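Side-chain contacts in dual specificity phosphatase 28 (Homo sapiens, PDB 5Y15), which hydrolyses a synthetic aryl phosphate in vitro but shows almost no detectable activity on phosphotyrosine and even less on phosphothreonine: residues 46-51 / 62-67; 67-72 / 77-82; 98-103 / 172-177; 102-107 / 139-144; 145-150 / 166-171. The protein carries 2 engineered substitutions. One frame throughout, in Å; residues are numbered along the deposited sequence.

Contact 1: residues 46-51 / 62-67; sequences SLFLGS and ARAGVT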
# COMPACT_ATOMS: atom_id res chain seq x y z
N SER A 46 9.05 -14.69 1.94
CA SER A 46 8.31 -13.70 1.17
C SER A 46 8.52 -12.26 1.66
O SER A 46 7.77 -11.36 1.27
CB SER A 46 6.82 -14.06 1.14
OG SER A 46 6.59 -15.12 0.21
N LEU A 47 9.56 -12.01 2.45
CA LEU A 47 9.80 -10.72 3.09
C LEU A 47 11.27 -10.34 2.98
O LEU A 47 12.13 -11.02 3.56
CB LEU A 47 9.39 -10.79 4.56
CG LEU A 47 9.74 -9.56 5.37
CD1 LEU A 47 8.80 -8.40 4.95
CD2 LEU A 47 9.68 -9.87 6.88
N PHE A 48 11.57 -9.24 2.27
CA PHE A 48 12.92 -8.72 2.12
C PHE A 48 13.02 -7.28 2.60
O PHE A 48 12.11 -6.48 2.41
CB PHE A 48 13.39 -8.75 0.67
CG PHE A 48 13.34 -10.10 0.04
CD1 PHE A 48 12.15 -10.58 -0.49
CD2 PHE A 48 14.47 -10.90 0.01
CE1 PHE A 48 12.10 -11.83 -1.08
CE2 PHE A 48 14.43 -12.16 -0.58
CZ PHE A 48 13.24 -12.62 -1.12
N LEU A 49 14.18 -6.95 3.17
CA LEU A 49 14.51 -5.62 3.65
C LEU A 49 15.62 -5.06 2.76
O LEU A 49 16.47 -5.82 2.27
CB LEU A 49 14.98 -5.68 5.11
CG LEU A 49 15.33 -4.38 5.83
CD1 LEU A 49 15.15 -4.59 7.29
CD2 LEU A 49 16.74 -3.88 5.55
N GLY A 50 15.62 -3.75 2.54
CA GLY A 50 16.65 -3.18 1.67
C GLY A 50 16.97 -1.73 1.94
O GLY A 50 16.21 -1.00 2.58
N SER A 51 18.09 -1.30 1.39
CA SER A 51 18.52 0.09 1.49
C SER A 51 18.18 0.78 0.19
O SER A 51 17.54 0.20 -0.69
CB SER A 51 20.02 0.21 1.75
OG SER A 51 20.73 -0.42 0.71
N ALA A 62 12.68 -8.98 -9.39
CA ALA A 62 11.84 -9.86 -10.19
C ALA A 62 12.14 -11.32 -9.90
O ALA A 62 11.23 -12.15 -9.87
CB ALA A 62 12.00 -9.58 -11.68
N ARG A 63 13.42 -11.64 -9.67
CA ARG A 63 13.81 -13.02 -9.35
C ARG A 63 13.18 -13.48 -8.05
O ARG A 63 12.70 -14.62 -7.96
CB ARG A 63 15.34 -13.13 -9.30
CG ARG A 63 15.98 -12.80 -7.96
CD ARG A 63 17.50 -12.83 -7.97
NE ARG A 63 18.03 -14.01 -8.65
CZ ARG A 63 18.13 -15.21 -8.09
NH1 ARG A 63 17.73 -15.41 -6.84
NH2 ARG A 63 18.63 -16.23 -8.77
N ALA A 64 13.15 -12.61 -7.04
CA ALA A 64 12.52 -12.92 -5.77
C ALA A 64 11.00 -12.85 -5.85
O ALA A 64 10.34 -13.04 -4.83
CB ALA A 64 13.03 -11.99 -4.67
N GLY A 65 10.45 -12.56 -7.02
CA GLY A 65 9.01 -12.46 -7.15
C GLY A 65 8.41 -11.38 -6.29
O GLY A 65 7.26 -11.50 -5.85
N VAL A 66 9.16 -10.31 -6.03
CA VAL A 66 8.62 -9.21 -5.25
C VAL A 66 7.49 -8.58 -6.03
O VAL A 66 7.65 -8.18 -7.19
CB VAL A 66 9.72 -8.20 -4.91
CG1 VAL A 66 9.11 -6.91 -4.37
CG2 VAL A 66 10.65 -8.80 -3.85
N THR A 67 6.32 -8.51 -5.42
CA THR A 67 5.15 -7.93 -6.05
C THR A 67 4.69 -6.67 -5.34
O THR A 67 3.72 -6.05 -5.78
CB THR A 67 4.00 -8.94 -6.08
OG1 THR A 67 3.70 -9.32 -4.74
CG2 THR A 67 4.40 -10.19 -6.85
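F48 lies on strand 47-50, and A64 and V66, which it meets, flank a turn. Helix 58-63 ends just before A64. G65 then takes a positive phi of 61° and closes a Schellman motif, with its N bonded to the O of A62 at 3.0 Å. From V66 the chain runs on as strand 66-71. The turn therefore offers one small side chain from the helix end and one branched side chain from the strand start.

F48 reaches both. Its CB points toward the 62-67 segment, and with chi1 at -57° the ring lies beside the backbone N, opposite the carbonyl carbon. The far end of the ring carries the closer touch: CZ is 3.6 Å from A64 CB, and CE1 is 3.7 Å from the same methyl. Nearer the backbone, F48 CD1 meets V66 CG2 at 4.1 Å. Both methyls come at the ring obliquely. V66 uses only this one branch here. The contact is small and wholly apolar.

The two strands are not direct neighbours, since strand 119-123 runs between them. F48 pairs through its backbone with C120 and V122 of that strand. Its side chain also touches L40 and R42 of the edge strand 40-44. L47 belongs to the other face of the sheet and packs on M110 of helix 100-115 and C135 of helix 130-142.

Contact 2: residues 67-72 / 77-82; sequences TLCVNV and PGPQAP. Engineered in segment 77-82: Q80 (natural residue Arg).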
# COMPACT_ATOMS: atom_id res chain seq x y z
N THR A 67 6.32 -8.51 -5.42
CA THR A 67 5.15 -7.93 -6.05
C THR A 67 4.69 -6.67 -5.34
O THR A 67 3.72 -6.05 -5.78
CB THR A 67 4.00 -8.94 -6.08
OG1 THR A 67 3.70 -9.32 -4.74
CG2 THR A 67 4.40 -10.19 -6.85
N LEU A 68 5.36 -6.29 -4.25
CA LEU A 68 5.02 -5.05 -3.56
C LEU A 68 6.28 -4.48 -2.95
O LEU A 68 6.99 -5.19 -2.25
CB LEU A 68 3.98 -5.29 -2.45
CG LEU A 68 3.66 -4.11 -1.53
CD1 LEU A 68 2.82 -3.09 -2.26
CD2 LEU A 68 2.98 -4.55 -0.23
N CYS A 69 6.56 -3.20 -3.24
CA CYS A 69 7.65 -2.46 -2.61
C CYS A 69 7.06 -1.51 -1.59
O CYS A 69 6.17 -0.71 -1.92
CB CYS A 69 8.46 -1.67 -3.65
SG CYS A 69 9.28 -2.73 -4.85
N VAL A 70 7.58 -1.54 -0.37
CA VAL A 70 7.15 -0.64 0.68
C VAL A 70 8.28 0.35 0.88
O VAL A 70 9.33 -0.01 1.44
CB VAL A 70 6.81 -1.37 1.99
CG1 VAL A 70 6.30 -0.36 3.04
CG2 VAL A 70 5.77 -2.49 1.74
N ASN A 71 8.06 1.58 0.44
CA ASN A 71 9.05 2.66 0.48
C ASN A 71 8.75 3.44 1.74
O ASN A 71 7.80 4.22 1.78
CB ASN A 71 8.91 3.51 -0.79
CG ASN A 71 9.93 4.66 -0.91
OD1 ASN A 71 10.64 5.03 0.04
ND2 ASN A 71 9.97 5.25 -2.09
N VAL A 72 9.52 3.21 2.80
CA VAL A 72 9.28 3.88 4.09
C VAL A 72 10.15 5.13 4.11
O VAL A 72 11.23 5.19 4.71
CB VAL A 72 9.55 2.95 5.28
CG1 VAL A 72 8.86 3.49 6.54
CG2 VAL A 72 9.12 1.50 4.96
N PRO A 77 13.16 7.62 -3.89
CA PRO A 77 12.45 7.27 -5.11
C PRO A 77 11.94 5.84 -5.07
O PRO A 77 12.62 4.92 -4.60
CB PRO A 77 13.51 7.47 -6.20
CG PRO A 77 14.81 7.26 -5.48
CD PRO A 77 14.59 7.90 -4.14
N GLY A 78 10.75 5.64 -5.62
CA GLY A 78 10.10 4.36 -5.67
C GLY A 78 10.86 3.36 -6.51
O GLY A 78 11.84 3.70 -7.18
N PRO A 79 10.44 2.10 -6.47
CA PRO A 79 11.16 1.09 -7.24
C PRO A 79 11.11 1.45 -8.71
O PRO A 79 10.05 1.52 -9.33
CB PRO A 79 10.39 -0.20 -6.93
CG PRO A 79 8.99 0.27 -6.68
CD PRO A 79 9.19 1.56 -5.90
N GLN A 80 12.28 1.72 -9.27
CA GLN A 80 12.34 1.91 -10.71
C GLN A 80 11.90 0.65 -11.45
O GLN A 80 11.80 0.68 -12.69
CB GLN A 80 13.77 2.36 -11.10
CG GLN A 80 14.19 3.73 -10.50
CD GLN A 80 15.56 3.69 -9.80
OE1 GLN A 80 15.78 2.87 -8.90
NE2 GLN A 80 16.46 4.60 -10.19
N ALA A 81 11.62 -0.44 -10.71
CA ALA A 81 11.03 -1.65 -11.28
C ALA A 81 9.60 -1.39 -11.74
O ALA A 81 8.78 -0.89 -10.96
CB ALA A 81 11.05 -2.78 -10.26
N PRO A 82 9.26 -1.74 -12.98
CA PRO A 82 7.95 -1.42 -13.55
C PRO A 82 6.92 -2.50 -13.27
O PRO A 82 7.24 -3.67 -13.04
CB PRO A 82 8.25 -1.33 -15.05
CG PRO A 82 9.32 -2.40 -15.24
CD PRO A 82 10.12 -2.46 -13.94
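C69 and N71 both send their side chains toward the 77-82 loop, but by different rotations. In C69 chi1 is -63°, which sets SG beside the backbone N, against the CB-CG edge of the P79 ring. In N71 chi1 is -178°, and the amide is carried straight out toward the P77-G78 peptide.

C69 and P79 make the apolar half. SG sits 3.5 Å from P79 CB, and C69 CB is 3.6 Å from P79 CG. SG touches CB and CG of P79, and C69 CB meets CG and CD. N71 makes the polar half. Its ND2 is 3.6 Å from G78 N, a van der Waals approach and not a bond. The amide is held by other partners: ND2 donates to Q76 O and E86 OE2, and OD1 bonds with S73 OG. These bonds fix the rotation of a buried group.

Y123 completes the setting. Its OH bonds with P77 O, and its side chain touches P79. The next residue, S124, an engineered residue, stands at the inferred phosphocysteine position, and the N71 side chain lies about 7 Å from its side chain. A loop leaving strand 66-71 is thus tied down beside the P-loop of a protein tyrosine phosphatase fold.

Contact 3: residues 98-103 / 172-177; sequences DLLAHL and QKYEEA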
# COMPACT_ATOMS: atom_id res chain seq x y z
N ASP A 98 5.42 9.76 13.52
CA ASP A 98 4.43 8.76 13.92
C ASP A 98 4.43 7.67 12.85
O ASP A 98 3.71 7.74 11.85
CB ASP A 98 3.05 9.38 14.10
CG ASP A 98 2.03 8.41 14.71
OD1 ASP A 98 2.40 7.28 15.12
OD2 ASP A 98 0.85 8.80 14.85
N LEU A 99 5.26 6.67 13.05
CA LEU A 99 5.21 5.52 12.15
C LEU A 99 4.07 4.59 12.55
O LEU A 99 3.43 3.99 11.68
CB LEU A 99 6.55 4.79 12.17
CG LEU A 99 6.70 3.46 11.43
CD1 LEU A 99 6.64 3.64 9.93
CD2 LEU A 99 8.03 2.88 11.85
N LEU A 100 3.80 4.49 13.85
CA LEU A 100 2.77 3.60 14.36
C LEU A 100 1.45 3.75 13.62
O LEU A 100 0.79 2.76 13.29
CB LEU A 100 2.60 3.85 15.86
CG LEU A 100 1.62 3.01 16.68
CD1 LEU A 100 1.95 1.55 16.59
CD2 LEU A 100 1.71 3.42 18.14
N ALA A 101 1.07 4.99 13.29
CA ALA A 101 -0.23 5.22 12.66
C ALA A 101 -0.35 4.51 11.32
O ALA A 101 -1.46 4.19 10.88
CB ALA A 101 -0.47 6.72 12.47
N HIS A 102 0.77 4.29 10.64
CA HIS A 102 0.79 3.65 9.34
C HIS A 102 0.94 2.12 9.42
O HIS A 102 0.88 1.45 8.37
CB HIS A 102 1.94 4.20 8.50
CG HIS A 102 1.86 5.67 8.20
ND1 HIS A 102 1.02 6.20 7.25
CD2 HIS A 102 2.59 6.71 8.68
CE1 HIS A 102 1.20 7.51 7.18
NE2 HIS A 102 2.15 7.85 8.03
N LEU A 103 1.24 1.56 10.60
CA LEU A 103 1.64 0.15 10.69
C LEU A 103 0.54 -0.81 10.25
O LEU A 103 0.73 -1.62 9.33
CB LEU A 103 2.10 -0.19 12.11
CG LEU A 103 3.46 0.44 12.47
CD1 LEU A 103 3.92 0.08 13.87
CD2 LEU A 103 4.52 0.02 11.46
N GLN A 172 7.00 -1.08 20.84
CA GLN A 172 6.60 -1.61 22.13
C GLN A 172 5.11 -1.39 22.36
O GLN A 172 4.40 -2.30 22.80
CB GLN A 172 7.41 -0.91 23.22
CG GLN A 172 8.85 -1.41 23.38
CD GLN A 172 9.60 -0.70 24.48
OE1 GLN A 172 9.26 0.43 24.85
NE2 GLN A 172 10.65 -1.33 24.99
N LYS A 173 4.62 -0.19 22.01
CA LYS A 173 3.20 0.09 22.15
C LYS A 173 2.37 -0.76 21.20
O LYS A 173 1.28 -1.22 21.55
CB LYS A 173 2.94 1.58 21.91
CG LYS A 173 1.49 2.02 22.06
CD LYS A 173 0.93 1.63 23.44
CE LYS A 173 0.32 2.82 24.19
NZ LYS A 173 -0.45 3.73 23.29
N TYR A 174 2.87 -0.98 19.98
CA TYR A 174 2.17 -1.82 19.02
C TYR A 174 2.06 -3.25 19.54
O TYR A 174 1.02 -3.90 19.36
CB TYR A 174 2.92 -1.81 17.70
CG TYR A 174 2.19 -2.39 16.51
CD1 TYR A 174 0.97 -1.87 16.09
CD2 TYR A 174 2.76 -3.40 15.75
CE1 TYR A 174 0.33 -2.37 14.96
CE2 TYR A 174 2.13 -3.89 14.62
CZ TYR A 174 0.91 -3.39 14.24
OH TYR A 174 0.29 -3.88 13.12
N GLU A 175 3.11 -3.74 20.20
CA GLU A 175 3.04 -5.08 20.77
C GLU A 175 1.97 -5.14 21.85
O GLU A 175 1.09 -6.01 21.82
CB GLU A 175 4.39 -5.49 21.33
CG GLU A 175 4.48 -6.99 21.65
CD GLU A 175 5.68 -7.33 22.49
OE1 GLU A 175 6.14 -6.46 23.26
OE2 GLU A 175 6.22 -8.45 22.33
N GLU A 176 1.96 -4.17 22.76
CA GLU A 176 0.97 -4.27 23.82
C GLU A 176 -0.44 -4.06 23.28
O GLU A 176 -1.41 -4.60 23.84
CB GLU A 176 1.30 -3.30 24.96
CG GLU A 176 0.81 -1.87 24.79
CD GLU A 176 1.20 -0.98 25.98
OE1 GLU A 176 0.76 -1.26 27.12
OE2 GLU A 176 1.97 -0.01 25.77
N ALA A 177 -0.58 -3.34 22.17
CA ALA A 177 -1.88 -3.27 21.50
C ALA A 177 -2.27 -4.62 20.91
O ALA A 177 -3.43 -5.03 20.96
CB ALA A 177 -1.87 -2.19 20.43
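L100 and L103 of helix 100-115 meet Y174 and K173 of helix 165-179. Just before them comes D98, which caps the turn leading into the helix. Its OD1 accepts from A101 N at 3.2 Å. The donor stands above the carboxylate plane, 62° out of it.

L99 follows, and its backbone N bonds with Q170 OE1. L100 N bonds with the same oxygen, a second tie to helix 165-179. The L100 side chain extends with chi1 at -178°, and this brings its end closer to Y174 than its CB direction would suggest. CD1 lies 3.6 Å from Y174 CD1 and 3.7 Å from Y174 CB, at the root of the ring and oblique to it. The L100 and K173 side chains cross at about a right angle, with L100 CD2 4.2 Å from K173 CG.

One turn on, L103 covers a face of the Y174 ring. Its CD1 is 4.1 Å from the ring centroid and only 13° off the normal, a CH-pi contact. L103 CB lies over the same face, 4.0 Å from Y174 CE1. Three leucine carbons thus hold the tyrosine from one side.

Helix 130-142 runs beside both partners: L103 and Y174 both touch its A137, and L99 packs on its A133. H102 packs on V89 and P90, and on G83 of the second subunit.

Contact 4: residues 102-107 / 139-144; sequences HLEPTC and LMRHRG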
# COMPACT_ATOMS: atom_id res chain seq x y z
N HIS A 102 0.77 4.29 10.64
CA HIS A 102 0.79 3.65 9.34
C HIS A 102 0.94 2.12 9.42
O HIS A 102 0.88 1.45 8.37
CB HIS A 102 1.94 4.20 8.50
CG HIS A 102 1.86 5.67 8.20
ND1 HIS A 102 1.02 6.20 7.25
CD2 HIS A 102 2.59 6.71 8.68
CE1 HIS A 102 1.20 7.51 7.18
NE2 HIS A 102 2.15 7.85 8.03
N LEU A 103 1.24 1.56 10.60
CA LEU A 103 1.64 0.15 10.69
C LEU A 103 0.54 -0.81 10.25
O LEU A 103 0.73 -1.62 9.33
CB LEU A 103 2.10 -0.19 12.11
CG LEU A 103 3.46 0.44 12.47
CD1 LEU A 103 3.92 0.08 13.87
CD2 LEU A 103 4.52 0.02 11.46
N GLU A 104 -0.62 -0.75 10.89
CA GLU A 104 -1.72 -1.66 10.55
C GLU A 104 -2.06 -1.61 9.06
O GLU A 104 -2.08 -2.68 8.42
CB GLU A 104 -2.91 -1.34 11.47
CG GLU A 104 -3.96 -2.43 11.55
CD GLU A 104 -3.39 -3.77 11.83
OE1 GLU A 104 -2.55 -3.89 12.75
OE2 GLU A 104 -3.77 -4.73 11.12
N PRO A 105 -2.26 -0.45 8.44
CA PRO A 105 -2.53 -0.42 6.99
C PRO A 105 -1.35 -0.85 6.11
O PRO A 105 -1.58 -1.26 4.96
CB PRO A 105 -2.88 1.06 6.74
CG PRO A 105 -3.27 1.59 8.06
CD PRO A 105 -2.45 0.88 9.06
N THR A 106 -0.10 -0.64 6.55
CA THR A 106 1.04 -1.10 5.75
C THR A 106 1.19 -2.62 5.84
O THR A 106 1.40 -3.31 4.82
CB THR A 106 2.31 -0.42 6.24
OG1 THR A 106 2.14 0.99 6.18
CG2 THR A 106 3.51 -0.82 5.39
N CYS A 107 1.07 -3.16 7.05
CA CYS A 107 1.16 -4.60 7.28
C CYS A 107 0.07 -5.36 6.55
O CYS A 107 0.30 -6.47 6.06
CB CYS A 107 1.09 -4.89 8.77
SG CYS A 107 2.58 -4.35 9.63
N LEU A 139 6.15 -8.83 11.10
CA LEU A 139 6.30 -10.15 11.69
C LEU A 139 5.45 -10.30 12.95
O LEU A 139 4.90 -11.38 13.20
CB LEU A 139 7.77 -10.42 12.00
CG LEU A 139 8.64 -10.48 10.74
CD1 LEU A 139 10.08 -10.65 11.16
CD2 LEU A 139 8.18 -11.67 9.89
N MET A 140 5.31 -9.23 13.73
CA MET A 140 4.46 -9.32 14.91
C MET A 140 2.99 -9.47 14.55
O MET A 140 2.27 -10.25 15.17
CB MET A 140 4.62 -8.07 15.78
CG MET A 140 5.76 -8.10 16.76
SD MET A 140 5.78 -6.51 17.62
CE MET A 140 6.52 -5.58 16.39
N ARG A 141 2.53 -8.69 13.57
CA ARG A 141 1.11 -8.57 13.28
C ARG A 141 0.57 -9.76 12.48
O ARG A 141 -0.58 -10.17 12.70
CB ARG A 141 0.85 -7.25 12.55
CG ARG A 141 -0.54 -7.08 11.97
CD ARG A 141 -1.61 -7.09 13.06
NE ARG A 141 -2.94 -6.86 12.49
CZ ARG A 141 -3.76 -7.84 12.11
NH1 ARG A 141 -3.39 -9.11 12.23
NH2 ARG A 141 -4.95 -7.54 11.60
N HIS A 142 1.35 -10.32 11.55
CA HIS A 142 0.83 -11.35 10.66
C HIS A 142 1.57 -12.68 10.72
O HIS A 142 1.12 -13.65 10.08
CB HIS A 142 0.78 -10.85 9.21
CG HIS A 142 -0.28 -9.83 8.98
ND1 HIS A 142 0.00 -8.51 8.69
CD2 HIS A 142 -1.63 -9.92 9.02
CE1 HIS A 142 -1.13 -7.84 8.55
NE2 HIS A 142 -2.13 -8.68 8.74
N ARG A 143 2.67 -12.77 11.46
CA ARG A 143 3.31 -14.05 11.71
C ARG A 143 3.33 -14.34 13.20
O ARG A 143 4.07 -15.21 13.65
CB ARG A 143 4.72 -14.06 11.13
CG ARG A 143 4.83 -13.57 9.69
CD ARG A 143 4.57 -14.66 8.69
NE ARG A 143 4.54 -14.11 7.33
CZ ARG A 143 5.61 -14.03 6.54
NH1 ARG A 143 6.79 -14.46 6.96
NH2 ARG A 143 5.49 -13.51 5.32
N GLY A 144 2.48 -13.64 13.95
CA GLY A 144 2.31 -13.90 15.38
C GLY A 144 3.58 -13.94 16.20
O GLY A 144 3.62 -14.64 17.22
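E104 sets its carboxylate against the edge of the R141 guanidinium. The two planes are 27° apart, so the groups are nearly coplanar. R141 NE donates to E104 OE2 at 2.7 Å, with an N-H...O angle of 141°, and it meets the syn lone pair. R141 NH2 adds a weak bond to the same oxygen at 3.1 Å. One oxygen thus takes both donors of this salt bridge, and the other, OE1, bonds with Y174 OH of helix 165-179. Both chains bend at chi2 to meet.

The pair bridges helix 100-115 and the C-terminal end of helix 130-142. These are two of the helices packed against the sheet in the dual-specificity phosphatase fold. Helix 100-115 is kinked at P105, whose N has no hydrogen to give. Close to the kink, H102 O accepts from both T106 N and T106 OG1, the hydroxyl at 2.6 Å.

Next to the salt bridge, C107 meets H142. The CE1 corner of the imidazole lies 3.7 Å from C107 CB and 3.2 Å from C107 O. C107 CB also reaches R141 CG at 4.2 Å. H142 is held against R141 as well: its NE2 sits 3.7 Å above the guanidinium plane, toward the rim. The charges of E104 and R141 would probably act in opposite senses on the ionisation of this imidazole. P105 packs on A116 of the second subunit, and M140 packs on L171 and L178.

Contact 5: residues 145-150 / 166-171; sequences LSLAKA and GFWSQL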
# COMPACT_ATOMS: atom_id res chain seq x y z
N LEU A 145 4.57 -13.11 15.87
CA LEU A 145 5.77 -13.11 16.69
C LEU A 145 5.72 -12.03 17.76
O LEU A 145 5.07 -11.00 17.60
CB LEU A 145 7.04 -12.93 15.87
CG LEU A 145 7.55 -14.04 14.94
CD1 LEU A 145 6.79 -14.05 13.68
CD2 LEU A 145 9.02 -13.84 14.63
N SER A 146 6.44 -12.27 18.84
CA SER A 146 6.60 -11.22 19.81
C SER A 146 7.56 -10.18 19.25
O SER A 146 8.24 -10.41 18.24
CB SER A 146 7.12 -11.78 21.13
OG SER A 146 8.42 -12.32 20.98
N LEU A 147 7.61 -9.01 19.89
CA LEU A 147 8.56 -7.99 19.49
C LEU A 147 10.00 -8.50 19.58
O LEU A 147 10.82 -8.24 18.69
CB LEU A 147 8.37 -6.75 20.36
CG LEU A 147 9.37 -5.62 20.20
CD1 LEU A 147 9.47 -5.23 18.75
CD2 LEU A 147 8.96 -4.42 21.06
N ALA A 148 10.31 -9.24 20.64
CA ALA A 148 11.66 -9.77 20.83
C ALA A 148 12.11 -10.62 19.65
O ALA A 148 13.19 -10.41 19.09
CB ALA A 148 11.72 -10.58 22.13
N LYS A 149 11.30 -11.60 19.27
CA LYS A 149 11.72 -12.51 18.20
C LYS A 149 11.54 -11.91 16.81
O LYS A 149 12.30 -12.26 15.90
CB LYS A 149 10.99 -13.84 18.32
CG LYS A 149 11.74 -14.86 19.21
CD LYS A 149 11.98 -14.34 20.63
CE LYS A 149 12.86 -15.28 21.44
NZ LYS A 149 13.09 -14.75 22.82
N ALA A 150 10.53 -11.07 16.61
CA ALA A 150 10.41 -10.40 15.33
C ALA A 150 11.65 -9.56 15.07
O ALA A 150 12.30 -9.67 14.02
CB ALA A 150 9.16 -9.51 15.29
N GLY A 166 12.45 6.39 18.92
CA GLY A 166 11.03 6.68 18.83
C GLY A 166 10.29 5.55 18.16
O GLY A 166 9.22 5.13 18.62
N PHE A 167 10.84 5.03 17.06
CA PHE A 167 10.23 3.88 16.41
C PHE A 167 10.21 2.67 17.33
O PHE A 167 9.23 1.91 17.34
CB PHE A 167 10.98 3.53 15.13
CG PHE A 167 10.90 4.57 14.06
CD1 PHE A 167 9.95 5.57 14.11
CD2 PHE A 167 11.75 4.50 12.96
CE1 PHE A 167 9.87 6.50 13.10
CE2 PHE A 167 11.69 5.44 11.96
CZ PHE A 167 10.75 6.44 12.02
N TRP A 168 11.27 2.46 18.13
CA TRP A 168 11.24 1.34 19.06
C TRP A 168 10.13 1.50 20.08
O TRP A 168 9.45 0.53 20.44
CB TRP A 168 12.57 1.19 19.80
CG TRP A 168 12.60 -0.11 20.56
CD1 TRP A 168 12.44 -0.29 21.90
CD2 TRP A 168 12.76 -1.42 20.00
NE1 TRP A 168 12.51 -1.62 22.21
CE2 TRP A 168 12.71 -2.33 21.05
CE3 TRP A 168 12.96 -1.89 18.70
CZ2 TRP A 168 12.85 -3.70 20.86
CZ3 TRP A 168 13.08 -3.25 18.50
CH2 TRP A 168 13.03 -4.14 19.57
N SER A 169 9.93 2.73 20.55
CA SER A 169 8.86 2.98 21.51
C SER A 169 7.52 2.64 20.89
O SER A 169 6.68 1.95 21.50
CB SER A 169 8.90 4.45 21.94
OG SER A 169 7.86 4.73 22.86
N GLN A 170 7.33 3.06 19.64
CA GLN A 170 6.09 2.76 18.96
C GLN A 170 5.91 1.26 18.73
O GLN A 170 4.78 0.76 18.78
CB GLN A 170 6.05 3.56 17.67
CG GLN A 170 5.90 5.07 17.92
CD GLN A 170 6.37 5.86 16.74
OE1 GLN A 170 5.95 5.61 15.61
NE2 GLN A 170 7.26 6.83 16.99
N LEU A 171 7.01 0.51 18.52
CA LEU A 171 6.91 -0.94 18.40
C LEU A 171 6.49 -1.59 19.71
O LEU A 171 5.71 -2.54 19.73
CB LEU A 171 8.25 -1.51 17.94
CG LEU A 171 8.53 -1.25 16.46
CD1 LEU A 171 9.98 -1.50 16.11
CD2 LEU A 171 7.62 -2.07 15.57
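L147, in the first turn of helix 147-157, faces W168 and L171 of helix 165-179, and the two segments have their nearest CA atoms at L147 and L171, 7.3 Å apart. S146 is the N-cap of the first helix. Its OG accepts from K149 N in a long, weak bond of 3.4 Å that is nearly straight at 171°.

L147 carries the whole contact. With chi1 at 174° its fork is swung out from the helix, and CG and both its methyls touch the indole. CD1 is 3.8 Å from W168 CH2. CD2 stands 3.9 Å above the indole plane, toward the rim on the benzo side, where it meets W168 CZ2. L147 CG is 4.0 Å from W168 CH2. L147 also reaches L171, crossing that side chain at about a right angle. CD1 touches L171 CB at 4.0 Å, and CD2 comes equally near the L171 carbonyl.

The helices are also joined by E175, whose OE2 bonds with L147 N at the helix start. W168 makes an edge-to-face ring contact with F151, one turn further along helix 147-157. L147 also touches T136 and M140 of helix 130-142.

Overall arrangement
The five contacts fall into two groups about the sheet. Contacts 1 and 2 both use strand 66-71 and lie on the sheet face that carries helix 58-63. They meet the helical group through the other face: L47 touches L139, and V70 touches T106. Contacts 3, 4 and 5 join helices. Contacts 3 and 4 share helix 100-115, and contacts 3 and 5 share helix 165-179. Contacts 2 and 5 are buried, the others partly so. Contacts 1, 3 and 5 are apolar across the interface, whereas contact 4 has a salt bridge. Contact 2, closest to the active site, pairs a thiol-proline touch with a buried amide whose hydrogen bonds go outside its two segments.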